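Local coordinates for uncharacterized protein (Bacteroides ovatus, PDB 4IRT) that is of unknown function but, as a putative neuraminidase with a BNR repeat-like domain of the beta-propeller type, may act on sialic acid-containing glycans, at residues Q167-D172 with E230-L235; L193-R198 with C210-F215. All blocks are in the same frame, centred on the assembly; numbering follows the deposited sequence. Where two conformers were deposited one is given.

Interaction 1 (Q167-D172 with E230-L235); sequences QDILID and ELPIKL. With EDO (1,2-ethanediol), chain K.
Ile171 and Ile233 form a single backbone bridge between two loops running in the same direction, with Leu170 facing Pro232 and Asp172 facing Lys234. In a fold consistent with a beta-propeller, residues 167-172 leave the outermost strand of one four-stranded sheet, and residues 230-235 lead into the outermost strand of the next, so the bridge illustrates how neighbouring blades can be joined outside their sheets. Ile233 grips the first loop through both of its backbone polar atoms: its N donates to Leu170 O at 2.8 Å, and its O accepts Asp172 N at 2.8 Å. Both bonds are almost straight at hydrogen (174°), although Asp172 N approaches from above the carbonyl plane of Ile233. The CA-H of Ile171 also leans on that oxygen.

Pro232, preceded by a cis peptide bond, lies alongside Ile169 and Asp172. Its CB meets Ile169 CG2 at 3.9 Å, while its CG rests 3.6 Å from Asp172 OD2. The carboxylate reaches the ring because its CG stands anti to the backbone N of Asp172 (chi1 -170°); its other oxygen, OD1, accepts a bond from Glu174 N. Lys234 CG runs alongside Asp172 CB, but the amine turns to Ser236, leaving Lys234 NZ 6.8 Å from Asp172 OD2, too far for a salt bridge. On the remaining flank, Leu231 spreads its two methyls: CD2 meets Leu170 CD1 at 3.9 Å, and CD1 sits against the Gln167 amide, whose NE2 is held by Gly218 O. A 1,2-ethanediol, probably from the crystallisation liquor, donates through O2 to Ile171 O, and one water ties the loops again, donating to Asp172 O and accepting Leu235 N at 3.0 Å.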
ATOM      1  N   GLN A 167      -9.445  -5.249 -16.231  1.00 16.87           N
ATOM      2  CA  GLN A 167     -10.723  -5.700 -15.701  1.00 18.29           C
ATOM      3  C   GLN A 167     -11.598  -4.518 -15.340  1.00 18.57           C
ATOM      4  O   GLN A 167     -11.158  -3.594 -14.654  1.00 18.94           O
ATOM      5  CB  GLN A 167     -10.565  -6.600 -14.475  1.00 17.67           C
ATOM      6  CG  GLN A 167      -9.812  -7.907 -14.682  1.00 18.55           C
ATOM      7  CD  GLN A 167     -10.498  -8.908 -15.601  1.00 20.04           C
ATOM      8  OE1 GLN A 167     -11.676  -8.790 -15.914  1.00 20.12           O
ATOM      9  NE2 GLN A 167      -9.744  -9.897 -16.054  1.00 21.34           N
ATOM     10  N   ASP A 168     -12.817  -4.586 -15.849  1.00 23.14           N
ATOM     11  CA  ASP A 168     -13.915  -3.690 -15.506  1.00 31.27           C
ATOM     12  C   ASP A 168     -14.616  -4.157 -14.251  1.00 24.20           C
ATOM     13  O   ASP A 168     -15.037  -3.337 -13.447  1.00 24.22           O
ATOM     14  CB  ASP A 168     -14.955  -3.696 -16.643  1.00 26.63           C
ATOM     15  CG  ASP A 168     -14.509  -2.886 -17.829  1.00 39.49           C
ATOM     16  OD1 ASP A 168     -14.253  -1.685 -17.623  1.00 27.93           O
ATOM     17  OD2 ASP A 168     -14.420  -3.436 -18.963  1.00 49.64           O
ATOM     18  N   ILE A 169     -14.845  -5.463 -14.141  1.00 20.97           N
ATOM     19  CA  ILE A 169     -15.388  -6.018 -12.906  0.50 21.91           C
ATOM     20  C   ILE A 169     -14.660  -7.293 -12.469  1.00 20.45           C
ATOM     21  O   ILE A 169     -14.865  -8.392 -13.022  1.00 19.99           O
ATOM     22  CB  ILE A 169     -16.902  -6.273 -12.979  0.50 23.87           C
ATOM     23  CG1 ILE A 169     -17.639  -5.083 -13.623  0.50 23.45           C
ATOM     24  CG2 ILE A 169     -17.433  -6.517 -11.574  0.50 26.31           C
ATOM     25  CD1 ILE A 169     -19.145  -5.187 -13.569  0.50 23.43           C
ATOM     26  N   LEU A 170     -13.829  -7.135 -11.448  1.00 16.52           N
ATOM     27  CA  LEU A 170     -13.032  -8.208 -10.913  1.00 15.08           C
ATOM     28  C   LEU A 170     -13.622  -8.715  -9.606  1.00 15.56           C
ATOM     29  O   LEU A 170     -13.768  -9.919  -9.431  1.00 14.72           O
ATOM     30  CB  LEU A 170     -11.604  -7.706 -10.694  1.00 14.51           C
ATOM     31  CG  LEU A 170     -10.592  -8.708 -10.168  1.00 14.12           C
ATOM     32  CD1 LEU A 170     -10.587  -9.997 -10.989  1.00 15.22           C
ATOM     33  CD2 LEU A 170      -9.213  -8.061 -10.196  1.00 14.33           C
ATOM     34  N   ILE A 171     -13.973  -7.782  -8.708  1.00 15.19           N
ATOM     35  CA  ILE A 171     -14.619  -8.101  -7.438  1.00 13.39           C
ATOM     36  C   ILE A 171     -16.012  -7.488  -7.490  1.00 14.24           C
ATOM     37  O   ILE A 171     -16.167  -6.299  -7.771  1.00 13.91           O
ATOM     38  CB  ILE A 171     -13.844  -7.558  -6.235  1.00 12.48           C
ATOM     39  CG1 ILE A 171     -12.413  -8.089  -6.184  1.00 12.60           C
ATOM     40  CG2 ILE A 171     -14.518  -7.934  -4.934  1.00 12.50           C
ATOM     41  CD1 ILE A 171     -11.565  -7.396  -5.130  1.00 12.94           C
ATOM     42  N   ASP A 172     -17.027  -8.325  -7.267  1.00 13.16           N
ATOM     43  CA  ASP A 172     -18.414  -7.936  -7.415  1.00 14.58           C
ATOM     44  C   ASP A 172     -19.059  -7.851  -6.039  1.00 14.11           C
ATOM     45  O   ASP A 172     -19.224  -8.865  -5.369  1.00 15.63           O
ATOM     46  CB  ASP A 172     -19.145  -8.977  -8.288  1.00 16.34           C
ATOM     47  CG  ASP A 172     -20.538  -8.544  -8.708  1.00 19.15           C
ATOM     48  OD1 ASP A 172     -21.012  -7.437  -8.335  1.00 17.53           O
ATOM     49  OD2 ASP A 172     -21.170  -9.343  -9.443  1.00 22.05           O
ATOM     50  N   GLU A 230     -14.312 -18.238 -12.105  1.00 21.45           N
ATOM     51  CA  GLU A 230     -15.278 -17.657 -13.021  1.00 22.57           C
ATOM     52  C   GLU A 230     -15.493 -16.239 -12.519  1.00 20.92           C
ATOM     53  O   GLU A 230     -15.862 -16.043 -11.351  1.00 20.44           O
ATOM     54  CB  GLU A 230     -16.566 -18.463 -13.015  1.00 27.84           C
ATOM     55  CG  GLU A 230     -16.290 -19.912 -13.407  1.00 36.33           C
ATOM     56  CD  GLU A 230     -17.508 -20.652 -13.939  1.00 53.36           C
ATOM     57  OE1 GLU A 230     -18.269 -20.073 -14.753  1.00 64.11           O
ATOM     58  OE2 GLU A 230     -17.686 -21.829 -13.552  1.00 56.41           O
ATOM     59  N   LEU A 231     -15.221 -15.252 -13.369  1.00 18.72           N
ATOM     60  CA  LEU A 231     -15.319 -13.853 -12.961  1.00 16.56           C
ATOM     61  C   LEU A 231     -16.749 -13.331 -13.117  1.00 17.19           C
ATOM     62  O   LEU A 231     -17.503 -13.797 -13.970  1.00 16.66           O
ATOM     63  CB  LEU A 231     -14.335 -12.964 -13.761  1.00 16.02           C
ATOM     64  CG  LEU A 231     -12.873 -13.417 -13.684  1.00 16.10           C
ATOM     65  CD1 LEU A 231     -12.031 -12.654 -14.686  1.00 16.08           C
ATOM     66  CD2 LEU A 231     -12.322 -13.238 -12.261  1.00 17.35           C
ATOM     67  N   PRO A 232     -17.126 -12.331 -12.318  1.00 16.91           N
ATOM     68  CA  PRO A 232     -16.336 -11.677 -11.298  1.00 16.10           C
ATOM     69  C   PRO A 232     -16.353 -12.466  -9.989  1.00 14.84           C
ATOM     70  O   PRO A 232     -17.140 -13.429  -9.826  1.00 14.88           O
ATOM     71  CB  PRO A 232     -17.050 -10.332 -11.127  1.00 16.97           C
ATOM     72  CG  PRO A 232     -18.470 -10.611 -11.465  1.00 17.31           C
ATOM     73  CD  PRO A 232     -18.408 -11.631 -12.560  1.00 18.33           C
ATOM     74  N   ILE A 233     -15.503 -12.057  -9.054  1.00 14.84           N
ATOM     75  CA  ILE A 233     -15.413 -12.778  -7.793  1.00 14.13           C
ATOM     76  C   ILE A 233     -16.371 -12.152  -6.811  1.00 14.19           C
ATOM     77  O   ILE A 233     -16.265 -10.957  -6.520  1.00 13.91           O
ATOM     78  CB  ILE A 233     -13.984 -12.774  -7.215  1.00 14.49           C
ATOM     79  CG1 ILE A 233     -12.975 -13.223  -8.292  1.00 14.09           C
ATOM     80  CG2 ILE A 233     -13.925 -13.696  -6.001  1.00 14.02           C
ATOM     81  CD1 ILE A 233     -11.510 -13.100  -7.869  1.00 14.25           C
ATOM     82  N   LYS A 234     -17.272 -12.979  -6.278  1.00 14.32           N
ATOM     83  CA  LYS A 234     -18.323 -12.580  -5.353  1.00 16.04           C
ATOM     84  C   LYS A 234     -18.118 -13.236  -3.984  1.00 14.67           C
ATOM     85  O   LYS A 234     -17.274 -14.120  -3.821  1.00 14.92           O
ATOM     86  CB  LYS A 234     -19.679 -13.101  -5.847  1.00 18.39           C
ATOM     87  CG  LYS A 234     -20.096 -12.732  -7.254  1.00 24.14           C
ATOM     88  CD  LYS A 234     -21.454 -13.361  -7.600  1.00 25.12           C
ATOM     89  CE  LYS A 234     -21.369 -14.874  -7.809  1.00 33.75           C
ATOM     90  NZ  LYS A 234     -22.527 -15.633  -7.236  1.00 36.52           N
ATOM     91  N   LEU A 235     -18.944 -12.831  -3.023  1.00 14.99           N
ATOM     92  CA  LEU A 235     -19.004 -13.475  -1.712  1.00 14.93           C
ATOM     93  C   LEU A 235     -18.994 -14.994  -1.819  1.00 14.67           C
ATOM     94  O   LEU A 235     -18.245 -15.688  -1.112  1.00 16.07           O
ATOM     95  CB  LEU A 235     -20.278 -13.034  -0.976  1.00 15.22           C
ATOM     96  CG  LEU A 235     -20.298 -13.470   0.484  1.00 16.07           C
ATOM     97  CD1 LEU A 235     -19.669 -12.408   1.373  1.00 16.24           C
ATOM     98  CD2 LEU A 235     -21.716 -13.753   0.940  1.00 18.84           C
TER
HETATM   99  C1  EDO K 510     -16.377  -4.429  -4.759  1.00 16.54           C
HETATM  100  O1  EDO K 510     -17.380  -3.443  -4.996  1.00 18.14           O
HETATM  101  C2  EDO K 510     -15.043  -3.987  -5.382  1.00 15.92           C
HETATM  102  O2  EDO K 510     -15.097  -3.969  -6.813  1.00 16.50           O
HETATM  103  O   HOH W   1     -20.482 -10.287  -3.350  1.00 13.23           O

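Interaction 2 (L193-R198 with C210-F215); sequences LSWVWR and CYARSF. With EDO (1,2-ethanediol), chain M.
The indole of Trp195 lies flat beneath Cys210, whose CB sits 3.6 Å from the centroid of the six-membered ring, only 19° off its normal, a CH-pi contact. The two residues belong to adjacent antiparallel strands of a beta hairpin, 191-198 and 206-214, the central pair of a four-stranded sheet that fits a beta-propeller blade. Trp195 carries its CG between the backbone N and the carbonyl carbon (chi1 69°), a torsion that lays the ring back across the partner strand, as far as Ala212 CB, 4.2 Å from CZ3. The Cys210 sulfur meets both indoles obliquely: SG lies 4.5 Å from the centroid of the five-membered ring of Trp195 and 3.5 Å from Trp197 NE1, an atom that donates to Tyr240 OH. Trp195 NE1 lies over one Trp197 face, 3.3 Å above its plane. Replacing Trp195 with an alanine would probably leave Cys210 CB without the aromatic face it rests on, and one face of the Trp197 indole without the NE1 edge that covers it.

Two hydrogen-bonded pairs, Leu193 with Ala212 and Trp195 with Cys210, hold the strands together with four backbone bonds, the shortest being Ala212 N to Leu193 O and Cys210 N to Trp195 O. Between them is the non-hydrogen-bonded pair of Ser194 and Tyr211, on the opposite face from the indole. There Ser194 OG is bonded to Gln182 NE2, and the Tyr211 hydroxyl to His192 ND1. That hydroxyl also accepts Arg213 NH1 at 2.9 Å, and the same guanidinium grips a 1,2-ethanediol, with Arg213 NE donating to its O1 at 2.9 Å.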
ATOM      1  N   LEU A 193      -3.703 -10.564  -5.090  1.00 10.21           N
ATOM      2  CA  LEU A 193      -4.798  -9.692  -4.656  1.00  9.88           C
ATOM      3  C   LEU A 193      -5.481 -10.272  -3.435  1.00 10.64           C
ATOM      4  O   LEU A 193      -5.880 -11.434  -3.439  1.00 10.22           O
ATOM      5  CB  LEU A 193      -5.826  -9.601  -5.795  1.00 10.72           C
ATOM      6  CG  LEU A 193      -7.193  -8.975  -5.516  1.00 10.18           C
ATOM      7  CD1 LEU A 193      -7.087  -7.505  -5.209  1.00 10.54           C
ATOM      8  CD2 LEU A 193      -8.084  -9.190  -6.727  1.00 10.70           C
ATOM      9  N   SER A 194      -5.638  -9.462  -2.393  1.00 10.23           N
ATOM     10  CA  SER A 194      -6.449  -9.840  -1.216  1.00  9.45           C
ATOM     11  C   SER A 194      -7.346  -8.672  -0.819  1.00  9.40           C
ATOM     12  O   SER A 194      -7.091  -7.495  -1.188  1.00  8.96           O
ATOM     13  CB  SER A 194      -5.586 -10.278  -0.039  1.00 10.02           C
ATOM     14  OG  SER A 194      -4.646  -9.292   0.309  1.00 10.11           O
ATOM     15  N   TRP A 195      -8.403  -8.989  -0.067  1.00  9.89           N
ATOM     16  CA  TRP A 195      -9.392  -7.992   0.316  1.00  9.78           C
ATOM     17  C   TRP A 195     -10.229  -8.439   1.482  1.00  9.69           C
ATOM     18  O   TRP A 195     -10.254  -9.614   1.796  1.00 10.02           O
ATOM     19  CB  TRP A 195     -10.299  -7.627  -0.867  1.00 10.12           C
ATOM     20  CG  TRP A 195     -11.244  -8.660  -1.350  1.00 10.72           C
ATOM     21  CD1 TRP A 195     -12.598  -8.758  -1.025  1.00 11.28           C
ATOM     22  CD2 TRP A 195     -10.993  -9.698  -2.313  1.00 11.02           C
ATOM     23  NE1 TRP A 195     -13.168  -9.799  -1.711  1.00 11.65           N
ATOM     24  CE2 TRP A 195     -12.218 -10.391  -2.509  1.00 11.35           C
ATOM     25  CE3 TRP A 195      -9.848 -10.145  -2.990  1.00 10.70           C
ATOM     26  CZ2 TRP A 195     -12.319 -11.512  -3.337  1.00 11.92           C
ATOM     27  CZ3 TRP A 195      -9.956 -11.268  -3.856  1.00 12.18           C
ATOM     28  CH2 TRP A 195     -11.180 -11.923  -4.018  1.00 11.63           C
ATOM     29  N   VAL A 196     -10.905  -7.478   2.095  1.00  9.57           N
ATOM     30  CA  VAL A 196     -11.943  -7.729   3.093  1.00 10.00           C
ATOM     31  C   VAL A 196     -13.240  -7.205   2.502  1.00 10.49           C
ATOM     32  O   VAL A 196     -13.243  -6.301   1.636  1.00 10.26           O
ATOM     33  CB  VAL A 196     -11.663  -7.015   4.446  1.00 10.55           C
ATOM     34  CG1 VAL A 196     -10.249  -7.372   4.943  1.00 11.11           C
ATOM     35  CG2 VAL A 196     -11.857  -5.511   4.332  1.00 10.87           C
ATOM     36  N   TRP A 197     -14.336  -7.803   2.926  1.00 10.77           N
ATOM     37  CA  TRP A 197     -15.617  -7.283   2.589  1.00 11.38           C
ATOM     38  C   TRP A 197     -16.005  -6.240   3.595  1.00 11.59           C
ATOM     39  O   TRP A 197     -15.634  -6.324   4.768  1.00 10.74           O
ATOM     40  CB  TRP A 197     -16.657  -8.381   2.623  1.00 11.70           C
ATOM     41  CG  TRP A 197     -16.443  -9.467   1.609  1.00 12.25           C
ATOM     42  CD1 TRP A 197     -16.193 -10.780   1.872  1.00 13.37           C
ATOM     43  CD2 TRP A 197     -16.525  -9.355   0.174  1.00 12.19           C
ATOM     44  NE1 TRP A 197     -16.105 -11.493   0.691  1.00 12.73           N
ATOM     45  CE2 TRP A 197     -16.311 -10.641  -0.360  1.00 13.17           C
ATOM     46  CE3 TRP A 197     -16.782  -8.296  -0.706  1.00 12.11           C
ATOM     47  CZ2 TRP A 197     -16.350 -10.904  -1.755  1.00 13.01           C
ATOM     48  CZ3 TRP A 197     -16.821  -8.560  -2.070  1.00 11.88           C
ATOM     49  CH2 TRP A 197     -16.598  -9.850  -2.578  1.00 12.39           C
ATOM     50  N   ARG A 198     -16.764  -5.243   3.151  1.00 12.39           N
ATOM     51  CA  ARG A 198     -17.472  -4.403   4.110  1.00 14.11           C
ATOM     52  C   ARG A 198     -18.944  -4.443   3.764  1.00 12.67           C
ATOM     53  O   ARG A 198     -19.347  -4.005   2.693  1.00 14.41           O
ATOM     54  CB  ARG A 198     -17.023  -2.958   4.142  1.00 14.95           C
ATOM     55  CG  ARG A 198     -17.662  -2.294   5.361  1.00 17.44           C
ATOM     56  CD  ARG A 198     -17.398  -0.833   5.511  1.00 16.60           C
ATOM     57  NE  ARG A 198     -16.047  -0.569   5.976  1.00 15.98           N
ATOM     58  CZ  ARG A 198     -15.603   0.646   6.224  1.00 18.31           C
ATOM     59  NH1 ARG A 198     -16.429   1.681   6.119  1.00 19.19           N
ATOM     60  NH2 ARG A 198     -14.346   0.840   6.598  1.00 17.52           N
ATOM     61  N   CYS A 210     -10.034 -12.432   1.771  1.00 10.32           N
ATOM     62  CA  CYS A 210     -10.157 -13.239   0.555  1.00 10.61           C
ATOM     63  C   CYS A 210      -8.920 -13.042  -0.341  1.00 10.42           C
ATOM     64  O   CYS A 210      -8.169 -12.103  -0.171  1.00 10.63           O
ATOM     65  CB  CYS A 210     -11.425 -12.852  -0.220  1.00 11.48           C
ATOM     66  SG  CYS A 210     -12.982 -13.147   0.681  1.00 13.18           S
ATOM     67  N   TYR A 211      -8.739 -13.910  -1.333  1.00 10.83           N
ATOM     68  CA  TYR A 211      -7.492 -13.945  -2.089  1.00 10.93           C
ATOM     69  C   TYR A 211      -7.721 -14.405  -3.528  1.00 10.92           C
ATOM     70  O   TYR A 211      -8.533 -15.268  -3.768  1.00 11.66           O
ATOM     71  CB  TYR A 211      -6.515 -14.900  -1.416  1.00 11.26           C
ATOM     72  CG  TYR A 211      -5.232 -15.082  -2.186  1.00 10.96           C
ATOM     73  CD1 TYR A 211      -4.200 -14.139  -2.089  1.00 10.98           C
ATOM     74  CD2 TYR A 211      -5.036 -16.180  -2.999  1.00 10.93           C
ATOM     75  CE1 TYR A 211      -3.028 -14.288  -2.807  1.00 10.45           C
ATOM     76  CE2 TYR A 211      -3.873 -16.324  -3.737  1.00 11.56           C
ATOM     77  CZ  TYR A 211      -2.857 -15.397  -3.618  1.00 11.25           C
ATOM     78  OH  TYR A 211      -1.665 -15.551  -4.296  1.00 11.46           O
ATOM     79  N   ALA A 212      -6.956 -13.838  -4.451  1.00 11.26           N
ATOM     80  CA  ALA A 212      -6.858 -14.341  -5.791  1.00 10.82           C
ATOM     81  C   ALA A 212      -5.508 -13.977  -6.359  1.00 11.27           C
ATOM     82  O   ALA A 212      -4.859 -13.070  -5.856  1.00 12.00           O
ATOM     83  CB  ALA A 212      -7.962 -13.750  -6.658  1.00 11.57           C
ATOM     84  N   ARG A 213      -5.081 -14.706  -7.380  1.00 10.93           N
ATOM     85  CA  ARG A 213      -3.847 -14.358  -8.112  1.00 10.92           C
ATOM     86  C   ARG A 213      -3.941 -14.602  -9.606  1.00 12.32           C
ATOM     87  O   ARG A 213      -4.708 -15.437 -10.061  1.00 12.86           O
ATOM     88  CB  ARG A 213      -2.634 -15.074  -7.525  1.00 11.45           C
ATOM     89  CG  ARG A 213      -2.751 -16.600  -7.481  1.00 12.48           C
ATOM     90  CD  ARG A 213      -1.385 -17.169  -7.115  1.00 13.31           C
ATOM     91  NE  ARG A 213      -1.397 -18.591  -6.749  1.00 14.12           N
ATOM     92  CZ  ARG A 213      -1.026 -19.077  -5.575  1.00 13.14           C
ATOM     93  NH1 ARG A 213      -0.657 -18.274  -4.581  1.00 12.68           N
ATOM     94  NH2 ARG A 213      -1.040 -20.379  -5.391  1.00 13.80           N
ATOM     95  N   SER A 214      -3.138 -13.878 -10.367  1.00 12.58           N
ATOM     96  CA  SER A 214      -3.144 -13.969 -11.817  1.00 13.08           C
ATOM     97  C   SER A 214      -1.721 -14.127 -12.321  1.00 13.04           C
ATOM     98  O   SER A 214      -0.824 -13.355 -11.935  1.00 11.95           O
ATOM     99  CB  SER A 214      -3.714 -12.712 -12.458  1.00 12.56           C
ATOM    100  OG  SER A 214      -3.623 -12.818 -13.881  1.00 12.68           O
ATOM    101  N   PHE A 215      -1.543 -15.094 -13.230  1.00 14.30           N
ATOM    102  CA  PHE A 215      -0.253 -15.389 -13.857  1.00 14.71           C
ATOM    103  C   PHE A 215      -0.082 -14.806 -15.264  1.00 16.17           C
ATOM    104  O   PHE A 215       0.985 -14.963 -15.867  1.00 15.83           O
ATOM    105  CB  PHE A 215      -0.057 -16.909 -13.937  1.00 15.44           C
ATOM    106  CG  PHE A 215      -0.103 -17.586 -12.597  1.00 15.75           C
ATOM    107  CD1 PHE A 215       1.045 -17.734 -11.836  1.00 16.07           C
ATOM    108  CD2 PHE A 215      -1.298 -18.065 -12.102  1.00 16.39           C
ATOM    109  CE1 PHE A 215       1.009 -18.371 -10.597  1.00 16.26           C
ATOM    110  CE2 PHE A 215      -1.361 -18.648 -10.846  1.00 16.50           C
ATOM    111  CZ  PHE A 215      -0.192 -18.825 -10.100  1.00 15.88           C
TER
HETATM  112  C1  EDO M 512      -2.817 -21.867  -8.807  1.00 30.85           C
HETATM  113  O1  EDO M 512      -2.843 -20.499  -8.344  1.00 19.84           O
HETATM  114  C2  EDO M 512      -1.403 -22.424  -8.968  1.00 35.16           C
HETATM  115  O2  EDO M 512      -0.721 -22.371  -7.709  1.00 28.60           O

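The two contacts pack directly on each other, their centres about 10 Å apart: the hairpin of interaction 2 is formed by residues that the chain places between the two loops of interaction 1. Trp197 makes part of the join, its CZ2 touching Leu235 N at 3.5 Å and its CH2 touching Ile171 CG2 at 3.7 Å. Ile171 CD1 in turn packs on Trp195 CD2, also at 3.7 Å, while Leu170 meets Leu193 and Ile233 meets Ala212. The indole side of the sheet is thus partly covered by the bridged loops. The 1,2-ethanediol bonded to Ile171 O also lies about 5 Å from the Trp197 side chain (nearest atoms), beside both contacts.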